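Local coordinates for cell division protein FtsZ 1 (PDB 1W58), which binds GTP, probably hydrolyses it, and is thought to polymerise in a GTP-dependent manner into the Z ring that marks the future cell division site, at residues A48-I53 and A68-A73; L160-E165 and E193-I198; L187-N192 and G246-I251; V277-A282 and L335-V340. One frame throughout, in Å; residues are numbered along the deposited sequence.

Contact 1 (A48-I53 and A68-A73). With G2P (phosphomethylphosphonic acid guanylate ester), chain B.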
loop_
_atom_site.group_PDB
_atom_site.type_symbol
_atom_site.label_atom_id
_atom_site.label_comp_id
_atom_site.label_asym_id
_atom_site.label_seq_id
_atom_site.Cartn_x
_atom_site.Cartn_y
_atom_site.Cartn_z
ATOM N N ALA A 48 -20.090 14.446 16.609
ATOM C CA ALA A 48 -21.369 14.500 15.900
ATOM C C ALA A 48 -21.607 13.223 15.079
ATOM O O ALA A 48 -22.689 12.659 15.091
ATOM C CB ALA A 48 -21.397 15.709 14.992
ATOM N N GLY A 49 -20.585 12.758 14.372
ATOM C CA GLY A 49 -20.765 11.555 13.581
ATOM C C GLY A 49 -21.077 10.313 14.400
ATOM O O GLY A 49 -21.866 9.466 13.977
ATOM N N ASN A 50 -20.435 10.181 15.557
ATOM C CA ASN A 50 -20.664 9.030 16.421
ATOM C C ASN A 50 -22.090 9.130 16.960
ATOM O O ASN A 50 -22.795 8.125 17.062
ATOM C CB ASN A 50 -19.667 9.016 17.593
ATOM C CG ASN A 50 -18.252 8.641 17.166
ATOM O OD1 ASN A 50 -18.003 8.271 16.006
ATOM N ND2 ASN A 50 -17.312 8.726 18.109
ATOM N N ASN A 51 -22.513 10.344 17.307
ATOM C CA ASN A 51 -23.859 10.533 17.817
ATOM C C ASN A 51 -24.892 10.133 16.754
ATOM O O ASN A 51 -25.888 9.493 17.079
ATOM C CB ASN A 51 -24.063 11.981 18.260
ATOM C CG ASN A 51 -25.434 12.220 18.868
ATOM O OD1 ASN A 51 -25.903 11.452 19.729
ATOM N ND2 ASN A 51 -26.088 13.297 18.433
ATOM N N THR A 52 -24.663 10.496 15.493
ATOM C CA THR A 52 -25.585 10.105 14.424
ATOM C C THR A 52 -25.604 8.574 14.316
ATOM O O THR A 52 -26.657 7.961 14.173
ATOM C CB THR A 52 -25.157 10.672 13.063
ATOM O OG1 THR A 52 -25.209 12.102 13.093
ATOM C CG2 THR A 52 -26.068 10.161 11.976
ATOM N N ILE A 53 -24.428 7.959 14.386
ATOM C CA ILE A 53 -24.334 6.499 14.299
ATOM C C ILE A 53 -25.108 5.812 15.440
ATOM O O ILE A 53 -25.851 4.864 15.208
ATOM C CB ILE A 53 -22.844 6.052 14.321
ATOM C CG1 ILE A 53 -22.190 6.355 12.971
ATOM C CG2 ILE A 53 -22.729 4.585 14.667
ATOM C CD1 ILE A 53 -22.740 5.568 11.825
ATOM N N ALA A 68 -18.226 3.279 13.668
ATOM C CA ALA A 68 -17.973 4.535 14.361
ATOM C C ALA A 68 -16.471 4.719 14.515
ATOM O O ALA A 68 -15.767 3.764 14.855
ATOM C CB ALA A 68 -18.633 4.514 15.731
ATOM N N ILE A 69 -15.966 5.921 14.251
ATOM C CA ILE A 69 -14.548 6.140 14.435
ATOM C C ILE A 69 -14.260 7.452 15.154
ATOM O O ILE A 69 -14.891 8.488 14.915
ATOM C CB ILE A 69 -13.717 6.045 13.099
ATOM C CG1 ILE A 69 -13.600 7.390 12.423
ATOM C CG2 ILE A 69 -14.334 5.045 12.156
ATOM C CD1 ILE A 69 -12.830 7.293 11.158
ATOM N N ASN A 70 -13.303 7.391 16.072
ATOM C CA ASN A 70 -12.961 8.564 16.836
ATOM C C ASN A 70 -11.539 8.522 17.337
ATOM O O ASN A 70 -10.887 7.475 17.437
ATOM C CB ASN A 70 -13.925 8.713 18.018
ATOM C CG ASN A 70 -14.272 10.161 18.317
ATOM O OD1 ASN A 70 -15.414 10.476 18.646
ATOM N ND2 ASN A 70 -13.296 11.042 18.209
ATOM N N THR A 71 -11.084 9.711 17.657
ATOM C CA THR A 71 -9.762 9.953 18.171
ATOM C C THR A 71 -9.923 9.993 19.710
ATOM O O THR A 71 -8.968 9.744 20.448
ATOM C CB THR A 71 -9.339 11.274 17.595
ATOM O OG1 THR A 71 -7.947 11.280 17.301
ATOM C CG2 THR A 71 -9.724 12.339 18.485
ATOM N N ASP A 72 -11.159 10.278 20.166
ATOM C CA ASP A 72 -11.552 10.361 21.591
ATOM C C ASP A 72 -12.134 9.036 22.124
ATOM O O ASP A 72 -13.250 8.656 21.782
ATOM C CB ASP A 72 -12.611 11.460 21.776
ATOM C CG ASP A 72 -12.983 11.704 23.251
ATOM O OD1 ASP A 72 -13.396 10.771 23.965
ATOM O OD2 ASP A 72 -12.875 12.854 23.701
ATOM N N ALA A 73 -11.400 8.355 22.994
ATOM C CA ALA A 73 -11.866 7.087 23.526
ATOM C C ALA A 73 -13.211 7.123 24.282
ATOM O O ALA A 73 -14.078 6.256 24.081
ATOM C CB ALA A 73 -10.793 6.498 24.408
HETATM P PG G2P B . -12.461 16.891 18.143
HETATM O O1G G2P B . -11.259 17.707 17.991
HETATM O O2G G2P B . -13.179 17.269 19.354
HETATM O O3G G2P B . -12.077 15.415 18.407
HETATM O O3B G2P B . -13.329 16.983 16.752
HETATM P PB G2P B . -14.798 16.288 16.418
HETATM O O1B G2P B . -14.825 15.821 15.029
HETATM O O2B G2P B . -15.289 15.269 17.308
HETATM C C3A G2P B . -15.902 17.679 16.442
HETATM P PA G2P B . -17.569 17.319 16.992
HETATM O O1A G2P B . -18.089 16.019 16.524
HETATM O O2A G2P B . -17.799 17.646 18.404
HETATM O "O5'" G2P B . -18.228 18.370 16.012
HETATM C "C5'" G2P B . -18.002 19.751 16.014
HETATM C "C4'" G2P B . -18.967 20.398 14.988
HETATM O "O4'" G2P B . -20.077 19.484 14.654
HETATM C "C3'" G2P B . -19.559 21.678 15.587
HETATM O "O3'" G2P B . -18.881 22.786 14.980
HETATM C "C2'" G2P B . -21.060 21.569 15.289
HETATM O "O2'" G2P B . -21.433 22.323 14.158
HETATM C "C1'" G2P B . -21.347 20.089 15.026
HETATM N N9 G2P B . -21.889 19.400 16.244
HETATM C C8 G2P B . -21.339 19.290 17.518
HETATM N N7 G2P B . -22.036 18.621 18.375
HETATM C C5 G2P B . -23.172 18.227 17.654
HETATM C C6 G2P B . -24.339 17.444 18.052
HETATM O O6 G2P B . -24.598 16.936 19.157
HETATM N N1 G2P B . -25.255 17.285 16.995
HETATM C C2 G2P B . -25.100 17.793 15.708
HETATM N N2 G2P B . -26.073 17.547 14.811
HETATM N N3 G2P B . -24.014 18.515 15.341
HETATM C C4 G2P B . -23.094 18.701 16.338
#
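Asn50 of helix 46-59 and Asn70 of strand 65-70 bring their side-chain amides together at a slant, the planes 70° apart, with Asn50 ND2 modelled 2.6 Å from Asn70 OD1. The same Asn50 amide lies beside the backbone carbonyl of Ile69. Its first torsion, -73°, sets CG opposite the carbonyl carbon, which places the amide beside Asn70. One turn on, Ile53 rests CG2 on Ala68 CB at 4.2 Å, an apolar contact next to the polar one. With an alanine here in place of Asn50, the Asn70 amide would probably lose a polar neighbour and be freer to turn, and a gap would open between helix and strand.

These elements belong to the beta-alpha-beta unit of strand 40-45, helix 46-59 and strand 65-70 in the Rossmann-like GTPase domain, and the short helix and strand axes run nearly antiparallel, 8.0 Å apart at closest. At the helix start Ala48 N donates to O1A on the alpha phosphorus of the GTP analogue (2.5 Å), while Ala48 CB lies 3.7 Å from C4 of the guanine. Farther out, Leu76 and Thr79 pack on Asn50, Thr135 touches Asn70, and Asp72 OD1 accepts the backbone N-H of Gln75, N-capping helix 73-77.

Contact 2 (L160-E165 and E193-I198). With G2P (phosphomethylphosphonic acid guanylate ester), chain B.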
loop_
_atom_site.group_PDB
_atom_site.type_symbol
_atom_site.label_atom_id
_atom_site.label_comp_id
_atom_site.label_asym_id
_atom_site.label_seq_id
_atom_site.Cartn_x
_atom_site.Cartn_y
_atom_site.Cartn_z
ATOM N N LEU A 160 -22.346 21.912 7.987
ATOM C CA LEU A 160 -21.453 23.050 8.153
ATOM C C LEU A 160 -21.918 23.603 9.515
ATOM O O LEU A 160 -23.105 23.545 9.807
ATOM C CB LEU A 160 -21.706 24.053 7.035
ATOM C CG LEU A 160 -20.620 24.242 5.982
ATOM C CD1 LEU A 160 -19.799 22.978 5.780
ATOM C CD2 LEU A 160 -21.304 24.694 4.703
ATOM N N PRO A 161 -21.008 24.143 10.354
ATOM C CA PRO A 161 -21.406 24.671 11.676
ATOM C C PRO A 161 -22.292 25.925 11.675
ATOM O O PRO A 161 -22.383 26.638 10.661
ATOM C CB PRO A 161 -20.064 24.944 12.341
ATOM C CG PRO A 161 -19.253 25.496 11.174
ATOM C CD PRO A 161 -19.600 24.492 10.058
ATOM N N PHE A 162 -22.951 26.191 12.809
ATOM C CA PHE A 162 -23.786 27.407 12.941
ATOM C C PHE A 162 -22.824 28.603 12.943
ATOM O O PHE A 162 -21.648 28.411 13.248
ATOM C CB PHE A 162 -24.528 27.382 14.254
ATOM C CG PHE A 162 -25.599 26.343 14.334
ATOM C CD1 PHE A 162 -26.845 26.566 13.763
ATOM C CD2 PHE A 162 -25.399 25.179 15.052
ATOM C CE1 PHE A 162 -27.885 25.636 13.921
ATOM C CE2 PHE A 162 -26.425 24.248 15.215
ATOM C CZ PHE A 162 -27.667 24.472 14.652
ATOM N N VAL A 163 -23.270 29.821 12.605
ATOM C CA VAL A 163 -22.314 30.943 12.621
ATOM C C VAL A 163 -21.923 31.345 14.046
ATOM O O VAL A 163 -20.788 31.733 14.299
ATOM C CB VAL A 163 -22.822 32.212 11.877
ATOM C CG1 VAL A 163 -23.474 31.820 10.558
ATOM C CG2 VAL A 163 -23.741 33.008 12.753
ATOM N N MET A 164 -22.850 31.231 14.985
ATOM C CA MET A 164 -22.523 31.575 16.359
ATOM C C MET A 164 -21.304 30.779 16.854
ATOM O O MET A 164 -20.668 31.156 17.834
ATOM C CB MET A 164 -23.720 31.316 17.273
ATOM C CG MET A 164 -24.103 29.867 17.373
ATOM S SD MET A 164 -25.705 29.697 18.140
ATOM C CE MET A 164 -25.614 28.017 18.687
ATOM N N GLU A 165 -20.968 29.685 16.180
ATOM C CA GLU A 165 -19.817 28.914 16.602
ATOM C C GLU A 165 -18.529 29.672 16.269
ATOM O O GLU A 165 -17.462 29.347 16.783
ATOM C CB GLU A 165 -19.822 27.538 15.941
ATOM C CG GLU A 165 -21.058 26.685 16.252
ATOM C CD GLU A 165 -20.849 25.227 15.871
ATOM O OE1 GLU A 165 -19.757 24.717 16.176
ATOM O OE2 GLU A 165 -21.755 24.594 15.287
ATOM N N GLU A 193 -26.768 26.565 9.666
ATOM C CA GLU A 193 -27.277 27.917 9.840
ATOM C C GLU A 193 -28.652 28.151 9.219
ATOM O O GLU A 193 -29.393 29.006 9.701
ATOM C CB GLU A 193 -26.290 28.943 9.281
ATOM C CG GLU A 193 -26.608 30.404 9.621
ATOM C CD GLU A 193 -26.576 30.710 11.129
ATOM O OE1 GLU A 193 -25.975 29.939 11.905
ATOM O OE2 GLU A 193 -27.146 31.740 11.541
ATOM N N LYS A 194 -28.994 27.406 8.163
ATOM C CA LYS A 194 -30.282 27.571 7.513
ATOM C C LYS A 194 -31.394 27.060 8.396
ATOM O O LYS A 194 -32.549 27.396 8.184
ATOM C CB LYS A 194 -30.361 26.806 6.183
ATOM C CG LYS A 194 -29.261 27.075 5.201
ATOM C CD LYS A 194 -28.989 28.549 5.012
ATOM C CE LYS A 194 -30.034 29.244 4.180
ATOM N NZ LYS A 194 -29.543 30.616 3.822
ATOM N N LEU A 195 -31.059 26.218 9.363
ATOM C CA LEU A 195 -32.068 25.665 10.258
ATOM C C LEU A 195 -32.868 26.756 10.981
ATOM O O LEU A 195 -33.993 26.518 11.421
ATOM C CB LEU A 195 -31.406 24.724 11.272
ATOM C CG LEU A 195 -31.320 23.230 10.903
ATOM C CD1 LEU A 195 -31.240 23.071 9.400
ATOM C CD2 LEU A 195 -30.108 22.578 11.596
ATOM N N PHE A 196 -32.290 27.952 11.105
ATOM C CA PHE A 196 -32.980 29.062 11.765
ATOM C C PHE A 196 -34.097 29.622 10.890
ATOM O O PHE A 196 -35.044 30.219 11.399
ATOM C CB PHE A 196 -31.993 30.182 12.155
ATOM C CG PHE A 196 -31.151 29.842 13.341
ATOM C CD1 PHE A 196 -29.764 29.865 13.259
ATOM C CD2 PHE A 196 -31.745 29.400 14.518
ATOM C CE1 PHE A 196 -28.988 29.441 14.333
ATOM C CE2 PHE A 196 -30.966 28.974 15.602
ATOM C CZ PHE A 196 -29.595 28.992 15.507
ATOM N N GLU A 197 -33.985 29.434 9.577
ATOM C CA GLU A 197 -35.018 29.891 8.661
ATOM C C GLU A 197 -36.210 28.945 8.721
ATOM O O GLU A 197 -37.295 29.288 8.276
ATOM C CB GLU A 197 -34.494 29.937 7.237
ATOM C CG GLU A 197 -33.444 30.978 7.017
ATOM C CD GLU A 197 -33.055 31.071 5.567
ATOM O OE1 GLU A 197 -33.946 30.845 4.723
ATOM O OE2 GLU A 197 -31.875 31.380 5.270
ATOM N N ILE A 198 -36.004 27.749 9.259
ATOM C CA ILE A 198 -37.089 26.783 9.372
ATOM C C ILE A 198 -37.831 27.039 10.681
ATOM O O ILE A 198 -39.060 26.990 10.732
ATOM C CB ILE A 198 -36.566 25.336 9.359
ATOM C CG1 ILE A 198 -35.825 25.061 8.054
ATOM C CG2 ILE A 198 -37.714 24.372 9.502
ATOM C CD1 ILE A 198 -35.348 23.636 7.911
HETATM P PG G2P B . -12.461 16.891 18.143
HETATM O O1G G2P B . -11.259 17.707 17.991
HETATM O O2G G2P B . -13.179 17.269 19.354
HETATM O O3G G2P B . -12.077 15.415 18.407
HETATM O O3B G2P B . -13.329 16.983 16.752
HETATM P PB G2P B . -14.798 16.288 16.418
HETATM O O1B G2P B . -14.825 15.821 15.029
HETATM O O2B G2P B . -15.289 15.269 17.308
HETATM C C3A G2P B . -15.902 17.679 16.442
HETATM P PA G2P B . -17.569 17.319 16.992
HETATM O O1A G2P B . -18.089 16.019 16.524
HETATM O O2A G2P B . -17.799 17.646 18.404
HETATM O "O5'" G2P B . -18.228 18.370 16.012
HETATM C "C5'" G2P B . -18.002 19.751 16.014
HETATM C "C4'" G2P B . -18.967 20.398 14.988
HETATM O "O4'" G2P B . -20.077 19.484 14.654
HETATM C "C3'" G2P B . -19.559 21.678 15.587
HETATM O "O3'" G2P B . -18.881 22.786 14.980
HETATM C "C2'" G2P B . -21.060 21.569 15.289
HETATM O "O2'" G2P B . -21.433 22.323 14.158
HETATM C "C1'" G2P B . -21.347 20.089 15.026
HETATM N N9 G2P B . -21.889 19.400 16.244
HETATM C C8 G2P B . -21.339 19.290 17.518
HETATM N N7 G2P B . -22.036 18.621 18.375
HETATM C C5 G2P B . -23.172 18.227 17.654
HETATM C C6 G2P B . -24.339 17.444 18.052
HETATM O O6 G2P B . -24.598 16.936 19.157
HETATM N N1 G2P B . -25.255 17.285 16.995
HETATM C C2 G2P B . -25.100 17.793 15.708
HETATM N N2 G2P B . -26.073 17.547 14.811
HETATM N N3 G2P B . -24.014 18.515 15.341
HETATM C C4 G2P B . -23.094 18.701 16.338
HETATM O O HOH W 1 -24.172 26.587 8.345
HETATM O O HOH W 2 -25.949 30.642 14.517
#
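The nucleotide's ribose site is built on the loop after strand 153-160, and this loop packs against 193-198 where Phe162 and Val163 meet Glu193, Leu195 and Phe196. Glu165 holds both sugar hydroxyls, O3' donating to OE1 in a very short bond and O2' to OE2 at 2.6 Å. Phe162 N also donates to Glu165 OE2, from above the carboxylate plane, which helps fix how that group is turned.

On the 193-198 side, Glu193 runs with CG opposite its backbone N (chi1 -170°) and then bends at chi2, laying its carboxylate against Val163. OE1 accepts Val163 N at 2.8 Å in a nearly straight bond, the donor standing above the carboxylate plane, and it also lies in plane at the edge of the Phe162 ring. OE1 also accepts from a water (2.7 Å) that takes the N-H of Met164. An alanine in place of Glu193 would probably leave Val163 N without its acceptor and cost that water its second anchor. The Phe162 ring comes up obliquely to that of Phe196, planes 43° apart, and touches Leu195 CD2 with CZ; Phe208 of helix 204-227 meets it edge-to-face. A second water, 2.9 Å from each, accepts from Glu193 N and donates to Pro161 O.

Contact 3 (L187-N192 and G246-I251)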
loop_
_atom_site.group_PDB
_atom_site.type_symbol
_atom_site.label_atom_id
_atom_site.label_comp_id
_atom_site.label_asym_id
_atom_site.label_seq_id
_atom_site.Cartn_x
_atom_site.Cartn_y
_atom_site.Cartn_z
ATOM N N LEU A 187 -21.149 14.555 -2.818
ATOM C CA LEU A 187 -20.963 15.201 -1.524
ATOM C C LEU A 187 -22.183 16.042 -1.125
ATOM O O LEU A 187 -22.403 17.132 -1.672
ATOM C CB LEU A 187 -19.703 16.100 -1.555
ATOM C CG LEU A 187 -19.422 17.096 -0.400
ATOM C CD1 LEU A 187 -19.491 16.407 0.905
ATOM C CD2 LEU A 187 -18.053 17.743 -0.549
ATOM N N VAL A 188 -22.959 15.528 -0.166
ATOM C CA VAL A 188 -24.180 16.197 0.334
ATOM C C VAL A 188 -23.900 17.095 1.554
ATOM O O VAL A 188 -23.561 16.570 2.615
ATOM C CB VAL A 188 -25.233 15.135 0.755
ATOM C CG1 VAL A 188 -26.541 15.795 1.166
ATOM C CG2 VAL A 188 -25.472 14.169 -0.394
ATOM N N VAL A 189 -24.030 18.425 1.389
ATOM C CA VAL A 189 -23.830 19.421 2.465
ATOM C C VAL A 189 -25.122 20.021 3.018
ATOM O O VAL A 189 -25.934 20.533 2.245
ATOM C CB VAL A 189 -23.071 20.703 2.038
ATOM C CG1 VAL A 189 -21.732 20.762 2.705
ATOM C CG2 VAL A 189 -22.994 20.823 0.540
ATOM N N ILE A 190 -25.265 19.993 4.348
ATOM C CA ILE A 190 -26.403 20.573 5.068
ATOM C C ILE A 190 -25.826 21.753 5.881
ATOM O O ILE A 190 -25.084 21.545 6.836
ATOM C CB ILE A 190 -26.975 19.639 6.146
ATOM C CG1 ILE A 190 -26.984 18.183 5.686
ATOM C CG2 ILE A 190 -28.335 20.143 6.566
ATOM C CD1 ILE A 190 -28.160 17.787 4.927
ATOM N N PRO A 191 -26.146 22.998 5.521
ATOM C CA PRO A 191 -25.605 24.124 6.300
ATOM C C PRO A 191 -26.503 24.376 7.525
ATOM O O PRO A 191 -27.584 24.938 7.368
ATOM C CB PRO A 191 -25.670 25.301 5.325
ATOM C CG PRO A 191 -26.138 24.698 4.002
ATOM C CD PRO A 191 -26.923 23.482 4.375
ATOM N N ASN A 192 -26.062 23.969 8.722
ATOM C CA ASN A 192 -26.851 24.132 9.954
ATOM C C ASN A 192 -27.445 25.532 10.150
ATOM O O ASN A 192 -28.503 25.670 10.744
ATOM C CB ASN A 192 -26.012 23.805 11.189
ATOM C CG ASN A 192 -25.914 22.309 11.479
ATOM O OD1 ASN A 192 -25.080 21.894 12.269
ATOM N ND2 ASN A 192 -26.766 21.510 10.867
ATOM N N GLY A 246 -22.257 12.956 -8.905
ATOM C CA GLY A 246 -23.141 13.870 -8.217
ATOM C C GLY A 246 -22.485 15.170 -7.788
ATOM O O GLY A 246 -23.184 16.115 -7.460
ATOM N N GLY A 247 -21.156 15.225 -7.785
ATOM C CA GLY A 247 -20.440 16.436 -7.383
ATOM C C GLY A 247 -20.908 16.977 -6.033
ATOM O O GLY A 247 -20.948 16.244 -5.051
ATOM N N LEU A 248 -21.262 18.259 -5.981
ATOM C CA LEU A 248 -21.776 18.866 -4.756
ATOM C C LEU A 248 -23.314 18.717 -4.783
ATOM O O LEU A 248 -23.940 18.969 -5.826
ATOM C CB LEU A 248 -21.419 20.354 -4.707
ATOM C CG LEU A 248 -21.216 20.979 -3.319
ATOM C CD1 LEU A 248 -21.407 22.493 -3.395
ATOM C CD2 LEU A 248 -22.193 20.387 -2.341
ATOM N N ALA A 249 -23.917 18.290 -3.669
ATOM C CA ALA A 249 -25.378 18.132 -3.591
ATOM C C ALA A 249 -25.978 18.821 -2.361
ATOM O O ALA A 249 -25.291 19.043 -1.356
ATOM C CB ALA A 249 -25.750 16.661 -3.574
ATOM N N MET A 250 -27.263 19.152 -2.441
ATOM C CA MET A 250 -27.966 19.801 -1.334
ATOM C C MET A 250 -29.327 19.167 -1.182
ATOM O O MET A 250 -29.815 18.554 -2.113
ATOM C CB MET A 250 -28.092 21.307 -1.576
ATOM C CG MET A 250 -26.741 22.018 -1.554
ATOM S SD MET A 250 -26.849 23.788 -1.214
ATOM C CE MET A 250 -25.979 24.437 -2.544
ATOM N N ILE A 251 -29.938 19.267 -0.012
ATOM C CA ILE A 251 -31.232 18.653 0.128
ATOM C C ILE A 251 -32.366 19.614 0.419
ATOM O O ILE A 251 -32.173 20.831 0.561
ATOM C CB ILE A 251 -31.226 17.516 1.184
ATOM C CG1 ILE A 251 -31.737 18.006 2.542
ATOM C CG2 ILE A 251 -29.843 16.924 1.274
ATOM C CD1 ILE A 251 -30.778 18.862 3.285
HETATM O O HOH W 3 -28.682 21.001 2.010
#
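Leu187 enters the pairing with both its backbone polar atoms: its N donates to Gly247 O (2.8 Å), almost along the C=O axis, and its O accepts Ala249 N at 2.8 Å from 38° above the carbonyl plane. Val188 comes next, turned to the same side of the sheet as Ala249. Its CG2 lies 4.0 Å from Ala249 CB, and its CG1, opposite the backbone N (chi1 -175°), runs across Ile251 to touch CG2 at 3.5 Å. Here strand 186-191, an outermost strand of the six-stranded parallel sheet of the GTPase domain, pairs in parallel with the start of strand 249-256 of the C-terminal domain's mixed sheet, bringing the two domains together. Val189 N closes the direct bonding on Ala249 O. The strands then diverge at 46°, and a water takes over, donating to Val189 O and accepting Ile251 N. Last, Ile190 brings its CD1 to Ile251 CD1 (3.3 Å), the two side chains slanting past one another, while on its other edge strand 186-191 is hydrogen-bonded to strand 153-160.

Contact 4 (V277-A282 and L335-V340)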
loop_
_atom_site.group_PDB
_atom_site.type_symbol
_atom_site.label_atom_id
_atom_site.label_comp_id
_atom_site.label_asym_id
_atom_site.label_seq_id
_atom_site.Cartn_x
_atom_site.Cartn_y
_atom_site.Cartn_z
ATOM N N VAL A 277 -29.709 26.912 -3.271
ATOM C CA VAL A 277 -28.969 27.083 -4.525
ATOM C C VAL A 277 -29.934 27.118 -5.715
ATOM O O VAL A 277 -31.080 26.670 -5.598
ATOM C CB VAL A 277 -27.950 25.932 -4.736
ATOM C CG1 VAL A 277 -28.679 24.637 -5.030
ATOM C CG2 VAL A 277 -26.986 26.278 -5.860
ATOM N N ASP A 278 -29.479 27.665 -6.842
ATOM C CA ASP A 278 -30.297 27.740 -8.056
ATOM C C ASP A 278 -30.240 26.350 -8.702
ATOM O O ASP A 278 -29.191 25.947 -9.213
ATOM C CB ASP A 278 -29.724 28.791 -9.016
ATOM C CG ASP A 278 -30.731 29.236 -10.072
ATOM O OD1 ASP A 278 -31.674 28.464 -10.386
ATOM O OD2 ASP A 278 -30.571 30.361 -10.601
ATOM N N ILE A 279 -31.359 25.624 -8.684
ATOM C CA ILE A 279 -31.394 24.265 -9.221
ATOM C C ILE A 279 -31.807 24.058 -10.688
ATOM O O ILE A 279 -31.841 22.922 -11.163
ATOM C CB ILE A 279 -32.299 23.344 -8.338
ATOM C CG1 ILE A 279 -33.779 23.654 -8.564
ATOM C CG2 ILE A 279 -31.973 23.534 -6.869
ATOM C CD1 ILE A 279 -34.712 22.700 -7.830
ATOM N N ASP A 280 -32.100 25.128 -11.419
ATOM C CA ASP A 280 -32.530 24.966 -12.810
ATOM C C ASP A 280 -31.470 24.335 -13.716
ATOM O O ASP A 280 -31.786 23.777 -14.764
ATOM C CB ASP A 280 -32.987 26.311 -13.410
ATOM C CG ASP A 280 -31.832 27.145 -13.966
ATOM O OD1 ASP A 280 -32.103 28.077 -14.755
ATOM O OD2 ASP A 280 -30.660 26.887 -13.617
ATOM N N GLY A 281 -30.213 24.412 -13.309
ATOM C CA GLY A 281 -29.161 23.840 -14.126
ATOM C C GLY A 281 -28.703 22.487 -13.627
ATOM O O GLY A 281 -27.622 22.015 -13.991
ATOM N N ALA A 282 -29.522 21.845 -12.808
ATOM C CA ALA A 282 -29.135 20.559 -12.271
ATOM C C ALA A 282 -29.470 19.349 -13.134
ATOM O O ALA A 282 -30.520 19.288 -13.784
ATOM C CB ALA A 282 -29.744 20.374 -10.885
ATOM N N LEU A 335 -35.605 15.341 -1.002
ATOM C CA LEU A 335 -35.011 15.690 -2.283
ATOM C C LEU A 335 -33.508 15.899 -2.157
ATOM O O LEU A 335 -33.058 16.670 -1.296
ATOM C CB LEU A 335 -35.581 17.000 -2.803
ATOM C CG LEU A 335 -36.671 17.025 -3.853
ATOM C CD1 LEU A 335 -37.765 16.021 -3.504
ATOM C CD2 LEU A 335 -37.206 18.451 -3.916
ATOM N N VAL A 336 -32.738 15.222 -3.009
ATOM C CA VAL A 336 -31.296 15.409 -3.036
ATOM C C VAL A 336 -30.998 15.801 -4.476
ATOM O O VAL A 336 -31.158 15.010 -5.404
ATOM C CB VAL A 336 -30.493 14.122 -2.680
ATOM C CG1 VAL A 336 -28.991 14.459 -2.657
ATOM C CG2 VAL A 336 -30.945 13.539 -1.320
ATOM N N ILE A 337 -30.559 17.032 -4.663
ATOM C CA ILE A 337 -30.264 17.522 -5.985
ATOM C C ILE A 337 -28.765 17.645 -6.223
ATOM O O ILE A 337 -28.085 18.407 -5.548
ATOM C CB ILE A 337 -31.001 18.847 -6.188
ATOM C CG1 ILE A 337 -32.501 18.545 -6.299
ATOM C CG2 ILE A 337 -30.458 19.586 -7.400
ATOM C CD1 ILE A 337 -33.331 19.724 -6.687
ATOM N N THR A 338 -28.266 16.901 -7.211
ATOM C CA THR A 338 -26.840 16.857 -7.522
ATOM C C THR A 338 -26.265 17.795 -8.604
ATOM O O THR A 338 -26.977 18.543 -9.263
ATOM C CB THR A 338 -26.455 15.403 -7.861
ATOM O OG1 THR A 338 -26.948 15.052 -9.161
ATOM C CG2 THR A 338 -27.081 14.453 -6.838
ATOM N N GLY A 339 -24.948 17.750 -8.763
ATOM C CA GLY A 339 -24.272 18.584 -9.742
ATOM C C GLY A 339 -24.404 20.096 -9.604
ATOM O O GLY A 339 -24.278 20.807 -10.604
ATOM N N VAL A 340 -24.608 20.619 -8.396
ATOM C CA VAL A 340 -24.760 22.068 -8.252
ATOM C C VAL A 340 -23.481 22.841 -7.887
ATOM O O VAL A 340 -23.535 24.054 -7.647
ATOM C CB VAL A 340 -25.864 22.417 -7.201
ATOM C CG1 VAL A 340 -27.161 21.677 -7.520
ATOM C CG2 VAL A 340 -25.401 22.051 -5.802
#
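Flat groups have little part where Ala282 meets Ile337 and Thr338: no ring, carboxylate or side-chain amide enters, and the one planar group touched is the Thr338 peptide, whose O lies 3.7 Å from Ala282 CB. The rest is aliphatic. That same Ala282 methyl abuts Ile337 CG2 at 3.6 Å. Ile337 carries CG2 opposite its backbone N and CG1 opposite its carbonyl carbon (chi1 -71°), so the two branches serve different partners: CG2 takes Ala282, and CD1 reaches across to Ile279 CD1 at 3.5 Å, the side chains crossing near a right angle. Val277 and Val340 add a looser touch, CG1 to CG1 at 4.2 Å. A type I beta turn from Ile279 to Ala282, closed by Ala282 N donating to Ile279 O, brings Ile279 and Ala282 round to Ile337. In the C-terminal domain this loop, leading from helix 261-270 to strand 285-291, packs on the end of strand 331-337; Leu270 of the helix backs Ile279, Leu311 lies on Ala282 and Ile337, and Met250 of strand 249-256 on Val277 and Val340.

How the contacts relate
Contacts 1, 3 and 4 are buried, while contact 2 is partly open to solvent at Val163. Contacts 1 and 2 both hold the GTP analogue, contact 1 at its alpha phosphate and contact 2 at its ribose, though their nearest atoms stay about 9 Å apart. Strand 186-191 joins contact 2 to contact 3: Leu160 N lies 3.0 Å from Ile190 O, a probable hydrogen bond. Contact 3 in turn touches contact 4, since strands 249-256 and 331-337 are neighbours in one sheet. The chemistry changes along the way, from amides and phosphate at contact 1 to carboxylates and waters at contact 2, backbone pairing at contact 3 and almost wholly aliphatic packing at contact 4.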